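Local coordinates for protein peptidoglycan-N-acetylmuramic acid deacetylase PdaA (Bacillus subtilis, PDB 1W1A) that deacetylates N-acetylmuramic acid residues of peptidoglycan, leading to muramic delta-lactam in the spore cortex, and is required for germination, at residues 66-71 with 95-100; 91-96 with 113-118. All blocks are in the same frame, centred on the assembly; numbering follows the deposited sequence.

Overall arrangement
Interaction 2 pairs two neighbouring strands of the parallel sheet in this NodB-type deacetylase, and interaction 1 lies at the C-terminal ends of its strands, their centres about 7 Å apart. Strand 90-93 runs between strands 61-68 and 114-117 and joins the two contacts: F66 O lies 2.7 Å from F92 N, and N68 N lies 2.8 Å from F92 O, both probable hydrogen bonds. Helix 95-100 follows directly, and V98 CG2 packs 3.4 Å from V93 CG2. From 66-71, D67, the proton acceptor by similarity, and G69 border the sugar NDG; from 113-118 the metal-binding H118 hydrogen-bonds it. H122, the other metal-binding histidine, and H216, the proton donor by similarity, also hydrogen-bond the sugar.

Interaction 1: residues 66-71 with 95-100; sequences FDNGYE and GHFVKD. With NDG (2-acetamido-2-deoxy-alpha-D-glucopyranose), chain E.
The ring of F97 has N68 CB over the centre of one face and, in its plane at the edge, Y70 CA and E71 OE1. This packing sets the loop that leaves strand 61-68 against the short helix 95-100, in the distorted (beta/alpha) barrel of NodB-type deacetylases. The strand delivers D67, the proton acceptor by similarity, just before N68 in the family's TFD(D/N)G motif; D67 OD1 is salt-bridged to R157. N68 CB makes a CH-pi contact, 3.6 Å from the ring centroid and only 5° off the normal. F97 reaches this place with CG anti to its backbone N (chi1 -172°), and a flat, apolar side chain suits a site also covered by I105 and M108 of helix 102-110. The carboxylate plane of E71 is turned 64° from the ring, and its OE1 is held by T75 OG1. H96 presents the edge of its imidazole to the loop: ND1 gives a weak hydrogen bond to G69 O, while D100 CB lies toward the rim of one face. Glycine suits position 69 because a beta carbon would collide with NDG C8, the acetyl methyl, 3.3 Å from G69 N. A water bridges the segments, accepting from E71 N and donating to D100 OD1, each at 2.9 Å.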
loop_
_atom_site.group_PDB
_atom_site.type_symbol
_atom_site.label_atom_id
_atom_site.label_comp_id
_atom_site.label_asym_id
_atom_site.label_seq_id
_atom_site.Cartn_x
_atom_site.Cartn_y
_atom_site.Cartn_z
ATOM N N PHE A 66 -0.916 -0.285 3.520
ATOM C CA PHE A 66 -1.539 0.910 4.057
ATOM C C PHE A 66 -0.845 2.151 3.493
ATOM O O PHE A 66 0.315 2.083 3.100
ATOM C CB PHE A 66 -1.410 0.928 5.580
ATOM C CG PHE A 66 -1.972 -0.285 6.258
ATOM C CD1 PHE A 66 -1.244 -1.476 6.310
ATOM C CD2 PHE A 66 -3.223 -0.231 6.876
ATOM C CE1 PHE A 66 -1.758 -2.597 6.983
ATOM C CE2 PHE A 66 -3.745 -1.342 7.546
ATOM C CZ PHE A 66 -3.015 -2.524 7.603
ATOM N N ASP A 67 -1.569 3.270 3.430
ATOM C CA ASP A 67 -0.996 4.546 2.995
ATOM C C ASP A 67 -1.115 5.401 4.251
ATOM O O ASP A 67 -2.193 5.493 4.837
ATOM C CB ASP A 67 -1.804 5.199 1.866
ATOM C CG ASP A 67 -1.592 4.525 0.512
ATOM O OD1 ASP A 67 -0.716 3.638 0.401
ATOM O OD2 ASP A 67 -2.307 4.890 -0.447
ATOM N N ASN A 68 -0.022 6.019 4.677
ATOM C CA ASN A 68 -0.051 6.826 5.887
ATOM C C ASN A 68 0.440 8.234 5.655
ATOM O O ASN A 68 1.639 8.459 5.495
ATOM C CB ASN A 68 0.777 6.125 6.960
ATOM C CG ASN A 68 0.177 4.785 7.347
ATOM O OD1 ASN A 68 -0.592 4.686 8.319
ATOM N ND2 ASN A 68 0.485 3.754 6.562
ATOM N N GLY A 69 -0.495 9.177 5.625
ATOM C CA GLY A 69 -0.141 10.567 5.392
ATOM C C GLY A 69 -0.039 11.338 6.689
ATOM O O GLY A 69 0.764 12.253 6.804
ATOM N N TYR A 70 -0.871 10.968 7.659
ATOM C CA TYR A 70 -0.881 11.598 8.977
ATOM C C TYR A 70 -1.527 10.625 9.961
ATOM O O TYR A 70 -2.120 9.612 9.565
ATOM C CB TYR A 70 -1.661 12.920 8.959
ATOM C CG TYR A 70 -3.102 12.771 8.548
ATOM C CD1 TYR A 70 -3.461 12.750 7.203
ATOM C CD2 TYR A 70 -4.093 12.588 9.497
ATOM C CE1 TYR A 70 -4.778 12.545 6.822
ATOM C CE2 TYR A 70 -5.405 12.380 9.131
ATOM C CZ TYR A 70 -5.743 12.359 7.793
ATOM O OH TYR A 70 -7.046 12.149 7.429
ATOM N N GLU A 71 -1.416 10.941 11.245
ATOM C CA GLU A 71 -1.955 10.085 12.289
ATOM C C GLU A 71 -3.209 10.681 12.921
ATOM O O GLU A 71 -3.246 11.857 13.272
ATOM C CB GLU A 71 -0.882 9.860 13.355
ATOM C CG GLU A 71 -1.289 8.975 14.526
ATOM C CD GLU A 71 -1.661 7.557 14.111
ATOM O OE1 GLU A 71 -1.419 7.158 12.945
ATOM O OE2 GLU A 71 -2.196 6.831 14.970
ATOM N N GLY A 95 6.650 12.009 4.085
ATOM C CA GLY A 95 7.637 12.697 4.898
ATOM C C GLY A 95 7.054 13.212 6.198
ATOM O O GLY A 95 7.652 13.060 7.281
ATOM N N HIS A 96 5.884 13.836 6.105
ATOM C CA HIS A 96 5.239 14.354 7.306
ATOM C C HIS A 96 4.929 13.237 8.285
ATOM O O HIS A 96 5.151 13.392 9.479
ATOM C CB HIS A 96 3.936 15.090 6.989
ATOM C CG HIS A 96 3.123 15.403 8.213
ATOM N ND1 HIS A 96 2.225 14.508 8.760
ATOM C CD2 HIS A 96 3.142 16.471 9.047
ATOM C CE1 HIS A 96 1.729 15.010 9.877
ATOM N NE2 HIS A 96 2.269 16.200 10.076
ATOM N N PHE A 97 4.424 12.111 7.783
ATOM C CA PHE A 97 4.085 11.002 8.660
ATOM C C PHE A 97 5.298 10.523 9.461
ATOM O O PHE A 97 5.225 10.337 10.676
ATOM C CB PHE A 97 3.506 9.815 7.872
ATOM C CG PHE A 97 2.977 8.721 8.757
ATOM C CD1 PHE A 97 1.739 8.849 9.370
ATOM C CD2 PHE A 97 3.759 7.612 9.056
ATOM C CE1 PHE A 97 1.283 7.891 10.278
ATOM C CE2 PHE A 97 3.315 6.637 9.970
ATOM C CZ PHE A 97 2.071 6.784 10.581
ATOM N N VAL A 98 6.407 10.316 8.768
ATOM C CA VAL A 98 7.629 9.863 9.413
ATOM C C VAL A 98 8.097 10.864 10.464
ATOM O O VAL A 98 8.376 10.489 11.598
ATOM C CB VAL A 98 8.740 9.633 8.359
ATOM C CG1 VAL A 98 10.059 9.355 9.029
ATOM C CG2 VAL A 98 8.356 8.456 7.476
ATOM N N LYS A 99 8.155 12.138 10.085
ATOM C CA LYS A 99 8.596 13.196 10.987
ATOM C C LYS A 99 7.669 13.369 12.161
ATOM O O LYS A 99 8.114 13.674 13.269
ATOM C CB LYS A 99 8.690 14.533 10.254
ATOM C CG LYS A 99 9.935 14.708 9.402
ATOM C CD LYS A 99 10.011 16.140 8.872
ATOM C CE LYS A 99 11.257 16.366 8.018
ATOM N NZ LYS A 99 11.276 17.729 7.376
ATOM N N ASP A 100 6.374 13.183 11.920
ATOM C CA ASP A 100 5.393 13.346 12.977
ATOM C C ASP A 100 5.209 12.136 13.905
ATOM O O ASP A 100 4.899 12.291 15.094
ATOM C CB ASP A 100 4.053 13.742 12.353
ATOM C CG ASP A 100 3.019 14.122 13.395
ATOM O OD1 ASP A 100 2.138 13.281 13.701
ATOM O OD2 ASP A 100 3.099 15.258 13.915
HETATM C C1 NDG E . -3.588 9.700 -1.585
HETATM C C2 NDG E . -3.812 8.606 -0.539
HETATM C C3 NDG E . -3.858 7.280 -1.285
HETATM C C4 NDG E . -5.024 7.308 -2.302
HETATM C C5 NDG E . -4.968 8.561 -3.212
HETATM C C6 NDG E . -6.279 8.751 -3.959
HETATM C C7 NDG E . -3.038 8.987 1.709
HETATM C C8 NDG E . -1.868 9.407 2.583
HETATM O O5 NDG E . -4.743 9.775 -2.442
HETATM O O3 NDG E . -4.013 6.212 -0.363
HETATM O O4 NDG E . -4.976 6.148 -3.126
HETATM O O6 NDG E . -7.394 8.614 -3.081
HETATM O O7 NDG E . -4.181 9.009 2.170
HETATM N N2 NDG E . -2.762 8.609 0.463
HETATM O O1 NDG E . -2.488 9.369 -2.370
HETATM O O HOH W 1 -0.015 13.388 11.804
#

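Interaction 2: residues 91-96 with 113-118; sequences FFVTGH and HIIGNH. With NDG (2-acetamido-2-deoxy-alpha-D-glucopyranose), chain E.
H118 leans on the end of strand 90-93 from its first carbon outward. Its CB lies 3.2 Å from V93 O, CG and CD2 run beside the methyl CG2 of T94, CE1 faces NDG O1 at 3.7 Å, and at the tip NE2 accepts a nearly straight hydrogen bond from NDG N2 (3.1 Å, 172°). A chi1 of -155°, some 25° short of fully extended from the backbone N, swings the imidazole toward the sugar, while ND1 is bonded to R157 O, which probably fixes the ring's rotation. A leucine here would probably leave R157 O and the sugar amide without their histidine partners. H118 and H122 are ligands of the divalent-metal site, in the family's H(S/T)xxH motif. Parallel strand pairing carries the backbone here: F91 N donates to I114 O, G116 N to F91 O at 2.6 Å, V93 N to G116 O, and H118 N to V93 O. Glycine suits position 116, since a beta carbon would collide with F92 CD1. On the other face V93 CG2 meets I115 CG2 at 3.8 Å, and F91 and H113 form an offset edge-to-face pair, the edge of F91 toward the face of H113. Helix 130-148 covers V93 and I115, helix 75-84 packs on F91 and H113, and strand 61-68 flanks strand 90-93.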
loop_
_atom_site.group_PDB
_atom_site.type_symbol
_atom_site.label_atom_id
_atom_site.label_comp_id
_atom_site.label_asym_id
_atom_site.label_seq_id
_atom_site.Cartn_x
_atom_site.Cartn_y
_atom_site.Cartn_z
ATOM N N PHE A 91 3.415 -0.525 4.986
ATOM C CA PHE A 91 2.928 0.832 5.180
ATOM C C PHE A 91 3.681 1.830 4.322
ATOM O O PHE A 91 4.902 1.997 4.460
ATOM C CB PHE A 91 3.075 1.245 6.651
ATOM C CG PHE A 91 2.365 0.338 7.623
ATOM C CD1 PHE A 91 2.956 -0.857 8.049
ATOM C CD2 PHE A 91 1.114 0.683 8.123
ATOM C CE1 PHE A 91 2.311 -1.691 8.963
ATOM C CE2 PHE A 91 0.463 -0.141 9.033
ATOM C CZ PHE A 91 1.064 -1.331 9.455
ATOM N N PHE A 92 2.950 2.498 3.442
ATOM C CA PHE A 92 3.534 3.503 2.566
ATOM C C PHE A 92 3.418 4.843 3.269
ATOM O O PHE A 92 2.331 5.404 3.371
ATOM C CB PHE A 92 2.794 3.518 1.235
ATOM C CG PHE A 92 3.098 2.329 0.369
ATOM C CD1 PHE A 92 4.176 2.350 -0.513
ATOM C CD2 PHE A 92 2.321 1.174 0.451
ATOM C CE1 PHE A 92 4.474 1.240 -1.303
ATOM C CE2 PHE A 92 2.613 0.057 -0.336
ATOM C CZ PHE A 92 3.690 0.090 -1.212
ATOM N N VAL A 93 4.549 5.346 3.759
ATOM C CA VAL A 93 4.576 6.600 4.492
ATOM C C VAL A 93 5.073 7.814 3.726
ATOM O O VAL A 93 5.845 7.704 2.761
ATOM C CB VAL A 93 5.442 6.468 5.768
ATOM C CG1 VAL A 93 4.954 5.292 6.618
ATOM C CG2 VAL A 93 6.908 6.280 5.380
ATOM N N THR A 94 4.626 8.982 4.179
ATOM C CA THR A 94 5.033 10.251 3.589
ATOM C C THR A 94 6.060 10.898 4.519
ATOM O O THR A 94 6.308 10.389 5.614
ATOM C CB THR A 94 3.834 11.196 3.422
ATOM O OG1 THR A 94 3.294 11.514 4.712
ATOM C CG2 THR A 94 2.750 10.532 2.564
ATOM N N GLY A 95 6.650 12.009 4.085
ATOM C CA GLY A 95 7.637 12.697 4.898
ATOM C C GLY A 95 7.054 13.212 6.198
ATOM O O GLY A 95 7.652 13.060 7.281
ATOM N N HIS A 96 5.884 13.836 6.105
ATOM C CA HIS A 96 5.239 14.354 7.306
ATOM C C HIS A 96 4.929 13.237 8.285
ATOM O O HIS A 96 5.151 13.392 9.479
ATOM C CB HIS A 96 3.936 15.090 6.989
ATOM C CG HIS A 96 3.123 15.403 8.213
ATOM N ND1 HIS A 96 2.225 14.508 8.760
ATOM C CD2 HIS A 96 3.142 16.471 9.047
ATOM C CE1 HIS A 96 1.729 15.010 9.877
ATOM N NE2 HIS A 96 2.269 16.200 10.076
ATOM N N HIS A 113 7.181 -5.323 10.088
ATOM C CA HIS A 113 6.441 -4.771 8.955
ATOM C C HIS A 113 7.327 -4.069 7.934
ATOM O O HIS A 113 8.479 -3.739 8.220
ATOM C CB HIS A 113 5.359 -3.831 9.475
ATOM C CG HIS A 113 4.433 -4.482 10.446
ATOM N ND1 HIS A 113 3.497 -5.419 10.066
ATOM C CD2 HIS A 113 4.333 -4.377 11.792
ATOM C CE1 HIS A 113 2.864 -5.867 11.135
ATOM N NE2 HIS A 113 3.352 -5.249 12.195
ATOM N N ILE A 114 6.791 -3.855 6.737
ATOM C CA ILE A 114 7.545 -3.209 5.668
ATOM C C ILE A 114 7.146 -1.745 5.507
ATOM O O ILE A 114 5.970 -1.399 5.543
ATOM C CB ILE A 114 7.322 -3.929 4.313
ATOM C CG1 ILE A 114 7.704 -5.398 4.430
ATOM C CG2 ILE A 114 8.149 -3.277 3.218
ATOM C CD1 ILE A 114 7.345 -6.205 3.198
ATOM N N ILE A 115 8.138 -0.883 5.343
ATOM C CA ILE A 115 7.876 0.533 5.168
ATOM C C ILE A 115 8.096 0.945 3.712
ATOM O O ILE A 115 9.242 0.973 3.229
ATOM C CB ILE A 115 8.781 1.378 6.096
ATOM C CG1 ILE A 115 8.433 1.079 7.559
ATOM C CG2 ILE A 115 8.603 2.872 5.792
ATOM C CD1 ILE A 115 9.394 1.707 8.540
ATOM N N GLY A 116 6.989 1.251 3.027
ATOM C CA GLY A 116 7.026 1.654 1.629
ATOM C C GLY A 116 7.210 3.154 1.496
ATOM O O GLY A 116 7.191 3.874 2.491
ATOM N N ASN A 117 7.377 3.632 0.266
ATOM C CA ASN A 117 7.583 5.053 0.018
ATOM C C ASN A 117 6.340 5.717 -0.592
ATOM O O ASN A 117 5.819 5.268 -1.621
ATOM C CB ASN A 117 8.772 5.234 -0.937
ATOM C CG ASN A 117 9.544 6.531 -0.694
ATOM O OD1 ASN A 117 8.965 7.605 -0.513
ATOM N ND2 ASN A 117 10.862 6.428 -0.701
ATOM N N HIS A 118 5.877 6.788 0.040
ATOM C CA HIS A 118 4.722 7.519 -0.461
ATOM C C HIS A 118 5.154 8.971 -0.719
ATOM O O HIS A 118 4.331 9.895 -0.731
ATOM C CB HIS A 118 3.578 7.444 0.558
ATOM C CG HIS A 118 2.219 7.617 -0.045
ATOM N ND1 HIS A 118 1.941 7.294 -1.356
ATOM C CD2 HIS A 118 1.050 8.040 0.495
ATOM C CE1 HIS A 118 0.661 7.511 -1.601
ATOM N NE2 HIS A 118 0.097 7.963 -0.493
HETATM C C1 NDG E . -3.588 9.700 -1.585
HETATM C C2 NDG E . -3.812 8.606 -0.539
HETATM C C3 NDG E . -3.858 7.280 -1.285
HETATM C C4 NDG E . -5.024 7.308 -2.302
HETATM C C5 NDG E . -4.968 8.561 -3.212
HETATM C C6 NDG E . -6.279 8.751 -3.959
HETATM C C7 NDG E . -3.038 8.987 1.709
HETATM C C8 NDG E . -1.868 9.407 2.583
HETATM O O5 NDG E . -4.743 9.775 -2.442
HETATM O O3 NDG E . -4.013 6.212 -0.363
HETATM O O4 NDG E . -4.976 6.148 -3.126
HETATM O O6 NDG E . -7.394 8.614 -3.081
HETATM O O7 NDG E . -4.181 9.009 2.170
HETATM N N2 NDG E . -2.762 8.609 0.463
HETATM O O1 NDG E . -2.488 9.369 -2.370
#